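Long-range contacts in aminoglycoside 6-adenylyltransferase (Bacillus subtilis, PDB 2PBE), which transfers AMP from ATP to the 6-hydroxyl of streptomycin or streptidine, also using GTP to guanylylate streptomycin, and so mediates streptomycin resistance: residues Tyr49-Val54 and Leu104-Ile109; Arg24-Glu29 and Tyr45-Phe50; Arg152-Cys157 and Leu263-Pro268. One frame throughout, in Å; residues are numbered along the deposited sequence.

Interaction 1: residues Tyr49-Val54 and Leu104-Ile109; sequences YFVTDV and LTLIPI
Strand residues Y49–V51 run parallel to L104–P108, the two strand axes 4.7 Å apart and twisted by 34°, and four backbone hydrogen bonds alternate between them. Y49 N reaches T105 O at 2.9 Å. Y49 O accepts I107 N at 3.1 Å. V51 then gives its N to I107 O and takes I109 N on its own O at 2.7 Å, which carries the pairing one residue past the end of strand 101-108.

On one face of the sheet the Y49 ring is flanked by two leucines. L104 CD1 sits over a ring face in a CH-pi contact, 3.8 Å from the centroid; CG anti to the backbone N (chi1 -177°) sends the L104 branch there. L106 CD2 comes in at the ring edge, near its plane, and also touches Y49 CB. The other face holds F50 and I107 side by side: I107 CB lies over the F50 ring, while I107 CD1 meets F50 CZ at 3.5 Å. I109 CD1 closes against F50 CB, 3.7 Å away.

Around this parallel pair, F57 of helix 54-58 touches V51 and L106, Y115 of helix 112-117 meets F50 edge-to-face, and Y49 OH is hydrogen-bonded to F13 O of helix 6-19; strand 23-28 follows on the far side of 45-51.

Interaction 2: residues Arg24-Glu29 and Tyr45-Phe50; sequences RLVTLE and YDISYF
L25 runs alongside F50 on one face of the sheet, its CD1 3.5 Å from F50 CD2. Next to them T27 OG1 approaches F50 CE2 obliquely; OG1 is anti to the carbonyl carbon (chi1 -54°), which brings the hydroxyl beside that ring carbon. S48 completes this face, its CB against T27 CB. On the other face V26 CG2 packs on Y49 CD1 at 3.7 Å, and L28 CD1 meets I47 CD1, also at 3.7 Å.

An antiparallel backbone pairing sets these side chains opposite one another. L25 with F50 and T27 with S48 are hydrogen-bonded pairs, alternating with the non-hydrogen-bonded pairs V26 with Y49 and L28 with I47. F50 N gives a nearly straight bond to L25 O, 2.8 Å long. A classic beta bulge marks one end: R24 and L25 both face F50, whose O takes R24 N at 2.9 Å and, weakly, L25 N at 3.3 Å. At the other end E29 N donates to D46 O at 2.8 Å. Beyond it a water lies within hydrogen-bonding distance of D46 OD1 and S48 OG. D46 is the second acid of an Asp-Tyr-Asp sequence, consistent with the Asp-x-Asp/Glu motif whose carboxylates bind the catalytic metals in related nucleotidyltransferases; it probably lies at the active site.

The pair is the middle of the mixed sheet. Strand 125-128 flanks 23-28 and strand 101-108 flanks 45-51; helix 6-19 covers one face through A17 on V26 and F13 on I47, and R24 makes a salt bridge to D130 just beyond 125-128.

Interaction 3: residues Arg152-Cys157 and Leu263-Pro268; sequences REFDDC and LAYKYP
A water bridges D155 OD2 and K266 O, donating to the carboxylate oxygen at 2.9 Å and to the carbonyl at 3.1 Å; no direct hydrogen bond joins the two segments. The site belongs to the helical part of the enzyme, where the connection from helix 238-263 to helix 270-283 passes the first turns of helix 151-173. A Schellman motif ends helix 238-263, with A264 at its C-prime position in positive phi and Y265 N bonded to S260 O, and the chain then turns across to lie against F154 and D155.

F154 carries most of the apolar contact. Its CG stands anti to the backbone N (chi1 171°), which swings the ring out from the helix toward the loop. K266 O lies at the edge of that ring, near its plane, 3.5 Å from F154 CE2. P268 comes obliquely at the same corner, its CD 3.7 Å from F154 CE2, and its CG also passes D155 OD2. Nearer the helix backbone, F154 CB meets Y265 CD2 at 3.8 Å, the two side chains crossing at a slant.

Both carboxylate oxygens of D155 have partners: OD2 takes the bridging water, and OD1 is hydrogen-bonded to the hydroxyl of Y270, at the start of helix 270-283. The carboxylate therefore links helix 151-173 with both the loop and the helix that follows it. M195 of helix 177-204 and S260 of helix 238-263 also touch F154, so the ring is buried where three helices and the loop meet. Y265 is fixed at its far end by a hydrogen bond from OH to P149 O, and L263 CB sits over the centre of one face of the Y265 ring, 3.6 Å above its plane.

How the interactions relate
From the N terminus, interaction 2 comes first: strand 45-51 returns antiparallel to 23-28, closing a loop that is partly unmodelled. Interaction 1 starts on the residues where interaction 2 ends, sharing Y49 and F50, and closes a longer excursion through helix 54-58 and strands 70-74 and 90-96, after which 101-108 settles beside 45-51. Strand 45-51 is thus gripped on both edges, and T105 N probably bonds to I47 O. Interaction 3 follows in series, neither nested nor crossing, closing a mostly helical span of 105 residues. It ties the start of helix 151-173 to the connection between helices 238-263 and 270-283, its nearest atoms about 17 Å from those of interaction 2 and about 22 Å from those of interaction 1.

Interaction 1: residues Tyr49-Val54 and Leu104-Ile109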
loop_
_atom_site.group_PDB
_atom_site.type_symbol
_atom_site.label_atom_id
_atom_site.label_comp_id
_atom_site.label_asym_id
_atom_site.label_seq_id
_atom_site.Cartn_x
_atom_site.Cartn_y
_atom_site.Cartn_z
ATOM N N TYR A 49 10.981 12.049 5.430
ATOM C CA TYR A 49 11.609 11.404 4.279
ATOM C C TYR A 49 13.062 11.122 4.615
ATOM O O TYR A 49 13.820 12.043 4.925
ATOM C CB TYR A 49 11.607 12.314 3.045
ATOM C CG TYR A 49 10.270 12.645 2.410
ATOM C CD1 TYR A 49 9.231 11.679 2.339
ATOM C CD2 TYR A 49 10.083 13.893 1.759
ATOM C CE1 TYR A 49 8.031 11.952 1.618
ATOM C CE2 TYR A 49 8.893 14.177 1.038
ATOM C CZ TYR A 49 7.871 13.202 0.966
ATOM O OH TYR A 49 6.720 13.469 0.238
ATOM N N PHE A 50 13.458 9.851 4.567
ATOM C CA PHE A 50 14.853 9.502 4.840
ATOM C C PHE A 50 15.481 9.545 3.471
ATOM O O PHE A 50 15.086 8.785 2.583
ATOM C CB PHE A 50 14.951 8.119 5.465
ATOM C CG PHE A 50 14.501 8.084 6.878
ATOM C CD1 PHE A 50 15.433 8.107 7.920
ATOM C CD2 PHE A 50 13.132 8.106 7.188
ATOM C CE1 PHE A 50 15.011 8.165 9.276
ATOM C CE2 PHE A 50 12.684 8.167 8.539
ATOM C CZ PHE A 50 13.633 8.197 9.586
ATOM N N VAL A 51 16.450 10.432 3.305
ATOM C CA VAL A 51 17.074 10.633 2.016
ATOM C C VAL A 51 18.569 10.351 1.956
ATOM O O VAL A 51 19.231 10.198 2.972
ATOM C CB VAL A 51 16.815 12.079 1.541
ATOM C CG1 VAL A 51 15.347 12.402 1.683
ATOM C CG2 VAL A 51 17.636 13.069 2.362
ATOM N N THR A 52 19.091 10.304 0.740
ATOM C CA THR A 52 20.510 10.056 0.551
ATOM C C THR A 52 21.299 11.362 0.729
ATOM O O THR A 52 22.252 11.407 1.523
ATOM C CB THR A 52 20.782 9.476 -0.854
ATOM O OG1 THR A 52 20.160 10.311 -1.837
ATOM C CG2 THR A 52 20.241 8.067 -0.963
ATOM N N ASP A 53 20.885 12.413 0.014
ATOM C CA ASP A 53 21.547 13.720 0.059
ATOM C C ASP A 53 20.670 14.816 0.629
ATOM O O ASP A 53 19.883 15.435 -0.087
ATOM C CB ASP A 53 21.966 14.141 -1.342
ATOM C CG ASP A 53 22.911 15.338 -1.340
ATOM O OD1 ASP A 53 22.923 16.133 -0.368
ATOM O OD2 ASP A 53 23.643 15.490 -2.345
ATOM N N VAL A 54 20.844 15.095 1.907
ATOM C CA VAL A 54 20.047 16.125 2.533
ATOM C C VAL A 54 20.318 17.505 1.912
ATOM O O VAL A 54 19.374 18.243 1.605
ATOM C CB VAL A 54 20.264 16.094 4.082
ATOM C CG1 VAL A 54 21.777 16.206 4.391
ATOM C CG2 VAL A 54 19.445 17.154 4.751
ATOM N N LEU A 104 7.238 18.495 7.510
ATOM C CA LEU A 104 8.101 17.545 6.804
ATOM C C LEU A 104 9.535 17.575 7.291
ATOM O O LEU A 104 10.160 18.624 7.303
ATOM C CB LEU A 104 8.077 17.863 5.307
ATOM C CG LEU A 104 8.847 16.967 4.342
ATOM C CD1 LEU A 104 8.120 15.639 4.189
ATOM C CD2 LEU A 104 8.934 17.656 3.001
ATOM N N THR A 105 10.064 16.424 7.681
ATOM C CA THR A 105 11.444 16.371 8.142
ATOM C C THR A 105 12.267 15.552 7.171
ATOM O O THR A 105 11.797 14.538 6.666
ATOM C CB THR A 105 11.551 15.729 9.533
ATOM O OG1 THR A 105 10.709 16.434 10.448
ATOM C CG2 THR A 105 12.983 15.775 10.042
ATOM N N LEU A 106 13.486 16.008 6.905
ATOM C CA LEU A 106 14.406 15.309 6.005
ATOM C C LEU A 106 15.545 14.747 6.853
ATOM O O LEU A 106 16.452 15.467 7.276
ATOM C CB LEU A 106 14.965 16.251 4.925
ATOM C CG LEU A 106 13.983 16.930 3.956
ATOM C CD1 LEU A 106 14.767 17.766 2.943
ATOM C CD2 LEU A 106 13.133 15.907 3.238
ATOM N N ILE A 107 15.472 13.453 7.124
ATOM C CA ILE A 107 16.467 12.769 7.930
ATOM C C ILE A 107 17.452 12.011 7.046
ATOM O O ILE A 107 17.052 11.398 6.064
ATOM C CB ILE A 107 15.770 11.765 8.861
ATOM C CG1 ILE A 107 14.662 12.481 9.642
ATOM C CG2 ILE A 107 16.787 11.102 9.783
ATOM C CD1 ILE A 107 13.786 11.547 10.447
ATOM N N PRO A 108 18.755 12.061 7.367
ATOM C CA PRO A 108 19.715 11.328 6.534
ATOM C C PRO A 108 19.402 9.824 6.625
ATOM O O PRO A 108 19.167 9.296 7.714
ATOM C CB PRO A 108 21.049 11.682 7.161
ATOM C CG PRO A 108 20.814 13.058 7.684
ATOM C CD PRO A 108 19.458 12.941 8.320
ATOM N N ILE A 109 19.390 9.144 5.483
ATOM C CA ILE A 109 19.074 7.727 5.437
ATOM C C ILE A 109 19.960 6.885 6.342
ATOM O O ILE A 109 19.518 5.881 6.907
ATOM C CB ILE A 109 19.170 7.205 3.993
ATOM C CG1 ILE A 109 18.742 5.747 3.936
ATOM C CG2 ILE A 109 20.589 7.330 3.479
ATOM C CD1 ILE A 109 17.320 5.524 4.377
#

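Interaction 2: residues Arg24-Glu29 and Tyr45-Phe50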
loop_
_atom_site.group_PDB
_atom_site.type_symbol
_atom_site.label_atom_id
_atom_site.label_comp_id
_atom_site.label_asym_id
_atom_site.label_seq_id
_atom_site.Cartn_x
_atom_site.Cartn_y
_atom_site.Cartn_z
ATOM N N ARG A 24 14.479 7.299 0.170
ATOM C CA ARG A 24 14.542 5.851 0.352
ATOM C C ARG A 24 13.526 5.305 1.350
ATOM O O ARG A 24 13.039 4.198 1.198
ATOM C CB ARG A 24 15.955 5.472 0.795
ATOM C CG ARG A 24 17.032 5.834 -0.225
ATOM C CD ARG A 24 17.069 4.820 -1.349
ATOM N NE ARG A 24 16.648 5.375 -2.624
ATOM C CZ ARG A 24 16.265 4.632 -3.652
ATOM N NH1 ARG A 24 16.249 3.305 -3.547
ATOM N NH2 ARG A 24 15.892 5.207 -4.793
ATOM N N LEU A 25 13.193 6.091 2.359
ATOM C CA LEU A 25 12.259 5.663 3.396
ATOM C C LEU A 25 11.282 6.805 3.730
ATOM O O LEU A 25 11.646 7.979 3.674
ATOM C CB LEU A 25 13.062 5.250 4.639
ATOM C CG LEU A 25 12.501 4.362 5.760
ATOM C CD1 LEU A 25 11.452 5.112 6.561
ATOM C CD2 LEU A 25 11.907 3.098 5.171
ATOM N N VAL A 26 10.039 6.458 4.053
ATOM C CA VAL A 26 9.015 7.441 4.397
ATOM C C VAL A 26 8.278 6.998 5.644
ATOM O O VAL A 26 7.832 5.855 5.733
ATOM C CB VAL A 26 7.998 7.607 3.256
ATOM C CG1 VAL A 26 6.940 8.625 3.639
ATOM C CG2 VAL A 26 8.705 8.049 1.997
ATOM N N THR A 27 8.123 7.923 6.587
ATOM C CA THR A 27 7.452 7.629 7.849
ATOM C C THR A 27 6.399 8.655 8.168
ATOM O O THR A 27 6.504 9.799 7.735
ATOM C CB THR A 27 8.440 7.632 8.995
ATOM O OG1 THR A 27 9.514 6.743 8.690
ATOM C CG2 THR A 27 7.779 7.186 10.265
ATOM N N LEU A 28 5.389 8.250 8.927
ATOM C CA LEU A 28 4.333 9.158 9.334
ATOM C C LEU A 28 4.181 9.258 10.863
ATOM O O LEU A 28 4.328 8.268 11.577
ATOM C CB LEU A 28 3.016 8.731 8.698
ATOM C CG LEU A 28 1.812 9.578 9.104
ATOM C CD1 LEU A 28 1.089 10.105 7.875
ATOM C CD2 LEU A 28 0.885 8.720 9.952
ATOM N N GLU A 29 3.883 10.471 11.333
ATOM C CA GLU A 29 3.732 10.772 12.754
ATOM C C GLU A 29 4.988 10.402 13.521
ATOM O O GLU A 29 5.966 11.153 13.517
ATOM C CB GLU A 29 2.539 10.030 13.346
ATOM C CG GLU A 29 1.196 10.624 12.981
ATOM C CD GLU A 29 0.071 10.095 13.871
ATOM O OE1 GLU A 29 0.152 10.315 15.105
ATOM O OE2 GLU A 29 -0.886 9.470 13.340
ATOM N N TYR A 45 -0.287 17.202 9.006
ATOM C CA TYR A 45 0.479 16.072 8.507
ATOM C C TYR A 45 1.919 16.070 8.976
ATOM O O TYR A 45 2.639 17.065 8.883
ATOM C CB TYR A 45 0.418 16.053 6.992
ATOM C CG TYR A 45 -1.002 15.911 6.503
ATOM C CD1 TYR A 45 -1.635 14.642 6.492
ATOM C CD2 TYR A 45 -1.754 17.049 6.100
ATOM C CE1 TYR A 45 -2.999 14.500 6.081
ATOM C CE2 TYR A 45 -3.126 16.928 5.690
ATOM C CZ TYR A 45 -3.739 15.643 5.684
ATOM O OH TYR A 45 -5.065 15.498 5.317
ATOM N N ASP A 46 2.314 14.929 9.521
ATOM C CA ASP A 46 3.672 14.723 10.021
ATOM C C ASP A 46 4.376 13.684 9.193
ATOM O O ASP A 46 4.165 12.498 9.369
ATOM C CB ASP A 46 3.643 14.249 11.462
ATOM C CG ASP A 46 3.972 15.355 12.446
ATOM O OD1 ASP A 46 5.181 15.644 12.609
ATOM O OD2 ASP A 46 3.026 15.941 13.046
ATOM N N ILE A 47 5.195 14.147 8.267
ATOM C CA ILE A 47 5.903 13.273 7.361
ATOM C C ILE A 47 7.406 13.366 7.519
ATOM O O ILE A 47 7.934 14.426 7.834
ATOM C CB ILE A 47 5.555 13.641 5.915
ATOM C CG1 ILE A 47 4.034 13.762 5.766
ATOM C CG2 ILE A 47 6.123 12.606 4.951
ATOM C CD1 ILE A 47 3.249 12.475 6.039
ATOM N N SER A 48 8.091 12.251 7.298
ATOM C CA SER A 48 9.548 12.207 7.375
ATOM C C SER A 48 10.078 11.429 6.180
ATOM O O SER A 48 9.671 10.285 5.945
ATOM C CB SER A 48 10.020 11.494 8.649
ATOM O OG SER A 48 9.711 12.218 9.815
ATOM N N TYR A 49 10.981 12.049 5.430
ATOM C CA TYR A 49 11.609 11.404 4.279
ATOM C C TYR A 49 13.062 11.122 4.615
ATOM O O TYR A 49 13.820 12.043 4.925
ATOM C CB TYR A 49 11.607 12.314 3.045
ATOM C CG TYR A 49 10.270 12.645 2.410
ATOM C CD1 TYR A 49 9.231 11.679 2.339
ATOM C CD2 TYR A 49 10.083 13.893 1.759
ATOM C CE1 TYR A 49 8.031 11.952 1.618
ATOM C CE2 TYR A 49 8.893 14.177 1.038
ATOM C CZ TYR A 49 7.871 13.202 0.966
ATOM O OH TYR A 49 6.720 13.469 0.238
ATOM N N PHE A 50 13.458 9.851 4.567
ATOM C CA PHE A 50 14.853 9.502 4.840
ATOM C C PHE A 50 15.481 9.545 3.471
ATOM O O PHE A 50 15.086 8.785 2.583
ATOM C CB PHE A 50 14.951 8.119 5.465
ATOM C CG PHE A 50 14.501 8.084 6.878
ATOM C CD1 PHE A 50 15.433 8.107 7.920
ATOM C CD2 PHE A 50 13.132 8.106 7.188
ATOM C CE1 PHE A 50 15.011 8.165 9.276
ATOM C CE2 PHE A 50 12.684 8.167 8.539
ATOM C CZ PHE A 50 13.633 8.197 9.586
HETATM O O HOH W 1 6.991 13.438 11.159
#

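Interaction 3: residues Arg152-Cys157 and Leu263-Pro268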
loop_
_atom_site.group_PDB
_atom_site.type_symbol
_atom_site.label_atom_id
_atom_site.label_comp_id
_atom_site.label_asym_id
_atom_site.label_seq_id
_atom_site.Cartn_x
_atom_site.Cartn_y
_atom_site.Cartn_z
ATOM N N ARG A 152 6.264 -19.552 2.889
ATOM C CA ARG A 152 5.159 -19.789 3.795
ATOM C C ARG A 152 4.100 -18.688 3.750
ATOM O O ARG A 152 2.907 -18.973 3.682
ATOM C CB ARG A 152 5.699 -19.933 5.209
ATOM C CG ARG A 152 4.657 -20.231 6.233
ATOM C CD ARG A 152 5.317 -20.586 7.533
ATOM N NE ARG A 152 4.303 -20.924 8.521
ATOM C CZ ARG A 152 4.562 -21.209 9.787
ATOM N NH1 ARG A 152 5.813 -21.205 10.236
ATOM N NH2 ARG A 152 3.559 -21.484 10.613
ATOM N N GLU A 153 4.529 -17.431 3.791
ATOM C CA GLU A 153 3.578 -16.345 3.744
ATOM C C GLU A 153 2.812 -16.447 2.442
ATOM O O GLU A 153 1.601 -16.219 2.399
ATOM C CB GLU A 153 4.293 -15.001 3.828
ATOM C CG GLU A 153 4.761 -14.652 5.216
ATOM C CD GLU A 153 5.670 -13.445 5.246
ATOM O OE1 GLU A 153 5.834 -12.853 6.330
ATOM O OE2 GLU A 153 6.233 -13.095 4.195
ATOM N N PHE A 154 3.525 -16.811 1.380
ATOM C CA PHE A 154 2.911 -16.940 0.066
ATOM C C PHE A 154 1.791 -17.975 0.129
ATOM O O PHE A 154 0.646 -17.703 -0.251
ATOM C CB PHE A 154 3.957 -17.374 -0.959
ATOM C CG PHE A 154 3.380 -17.729 -2.294
ATOM C CD1 PHE A 154 2.915 -16.726 -3.166
ATOM C CD2 PHE A 154 3.229 -19.076 -2.677
ATOM C CE1 PHE A 154 2.305 -17.063 -4.412
ATOM C CE2 PHE A 154 2.625 -19.425 -3.912
ATOM C CZ PHE A 154 2.162 -18.411 -4.781
ATOM N N ASP A 155 2.141 -19.163 0.607
ATOM C CA ASP A 155 1.191 -20.246 0.737
ATOM C C ASP A 155 0.016 -19.813 1.612
ATOM O O ASP A 155 -1.131 -20.147 1.329
ATOM C CB ASP A 155 1.883 -21.461 1.340
ATOM C CG ASP A 155 0.959 -22.637 1.458
ATOM O OD1 ASP A 155 0.196 -22.699 2.457
ATOM O OD2 ASP A 155 0.977 -23.484 0.540
ATOM N N ASP A 156 0.293 -19.044 2.657
ATOM C CA ASP A 156 -0.780 -18.580 3.515
ATOM C C ASP A 156 -1.795 -17.720 2.747
ATOM O O ASP A 156 -2.997 -17.926 2.861
ATOM C CB ASP A 156 -0.237 -17.783 4.694
ATOM C CG ASP A 156 0.515 -18.639 5.700
ATOM O OD1 ASP A 156 0.276 -19.862 5.771
ATOM O OD2 ASP A 156 1.338 -18.070 6.441
ATOM N N CYS A 157 -1.319 -16.774 1.951
ATOM C CA CYS A 157 -2.241 -15.928 1.199
ATOM C C CYS A 157 -3.141 -16.734 0.276
ATOM O O CYS A 157 -4.320 -16.415 0.123
ATOM C CB CYS A 157 -1.489 -14.891 0.376
ATOM S SG CYS A 157 -2.587 -13.676 -0.397
ATOM N N LEU A 263 9.607 -16.110 -7.541
ATOM C CA LEU A 263 10.367 -16.398 -6.329
ATOM C C LEU A 263 10.710 -17.871 -6.241
ATOM O O LEU A 263 11.419 -18.293 -5.330
ATOM C CB LEU A 263 9.590 -15.960 -5.083
ATOM C CG LEU A 263 9.127 -14.492 -5.139
ATOM C CD1 LEU A 263 8.091 -14.231 -4.077
ATOM C CD2 LEU A 263 10.314 -13.539 -4.988
ATOM N N ALA A 264 10.210 -18.642 -7.190
ATOM C CA ALA A 264 10.471 -20.066 -7.234
ATOM C C ALA A 264 9.806 -20.780 -6.046
ATOM O O ALA A 264 10.396 -21.659 -5.413
ATOM C CB ALA A 264 12.004 -20.331 -7.244
ATOM N N TYR A 265 8.575 -20.385 -5.737
ATOM C CA TYR A 265 7.843 -21.028 -4.657
ATOM C C TYR A 265 6.878 -22.013 -5.287
ATOM O O TYR A 265 6.484 -21.832 -6.440
ATOM C CB TYR A 265 7.059 -20.002 -3.834
ATOM C CG TYR A 265 7.910 -19.023 -3.038
ATOM C CD1 TYR A 265 9.234 -19.347 -2.632
ATOM C CD2 TYR A 265 7.381 -17.763 -2.661
ATOM C CE1 TYR A 265 10.007 -18.433 -1.868
ATOM C CE2 TYR A 265 8.146 -16.839 -1.892
ATOM C CZ TYR A 265 9.453 -17.183 -1.503
ATOM O OH TYR A 265 10.206 -16.294 -0.776
ATOM N N LYS A 266 6.499 -23.056 -4.545
ATOM C CA LYS A 266 5.563 -24.040 -5.074
ATOM C C LYS A 266 4.172 -23.433 -5.264
ATOM O O LYS A 266 3.633 -22.779 -4.360
ATOM C CB LYS A 266 5.449 -25.250 -4.138
ATOM C CG LYS A 266 4.497 -26.343 -4.649
ATOM C CD LYS A 266 4.452 -27.590 -3.758
ATOM C CE LYS A 266 3.660 -27.362 -2.471
ATOM N NZ LYS A 266 3.507 -28.609 -1.688
ATOM N N TYR A 267 3.595 -23.634 -6.449
ATOM C CA TYR A 267 2.253 -23.145 -6.705
ATOM C C TYR A 267 1.334 -24.120 -5.959
ATOM O O TYR A 267 1.419 -25.327 -6.148
ATOM C CB TYR A 267 1.944 -23.172 -8.196
ATOM C CG TYR A 267 0.611 -22.554 -8.502
ATOM C CD1 TYR A 267 0.417 -21.148 -8.399
ATOM C CD2 TYR A 267 -0.496 -23.371 -8.842
ATOM C CE1 TYR A 267 -0.860 -20.568 -8.625
ATOM C CE2 TYR A 267 -1.780 -22.809 -9.077
ATOM C CZ TYR A 267 -1.958 -21.412 -8.962
ATOM O OH TYR A 267 -3.213 -20.875 -9.141
ATOM N N PRO A 268 0.459 -23.607 -5.083
ATOM C CA PRO A 268 -0.433 -24.503 -4.347
ATOM C C PRO A 268 -1.431 -25.230 -5.216
ATOM O O PRO A 268 -1.567 -24.941 -6.396
ATOM C CB PRO A 268 -1.130 -23.564 -3.373
ATOM C CG PRO A 268 -0.162 -22.438 -3.220
ATOM C CD PRO A 268 0.306 -22.221 -4.620
HETATM O O HOH W 2 2.916 -22.437 -1.376
#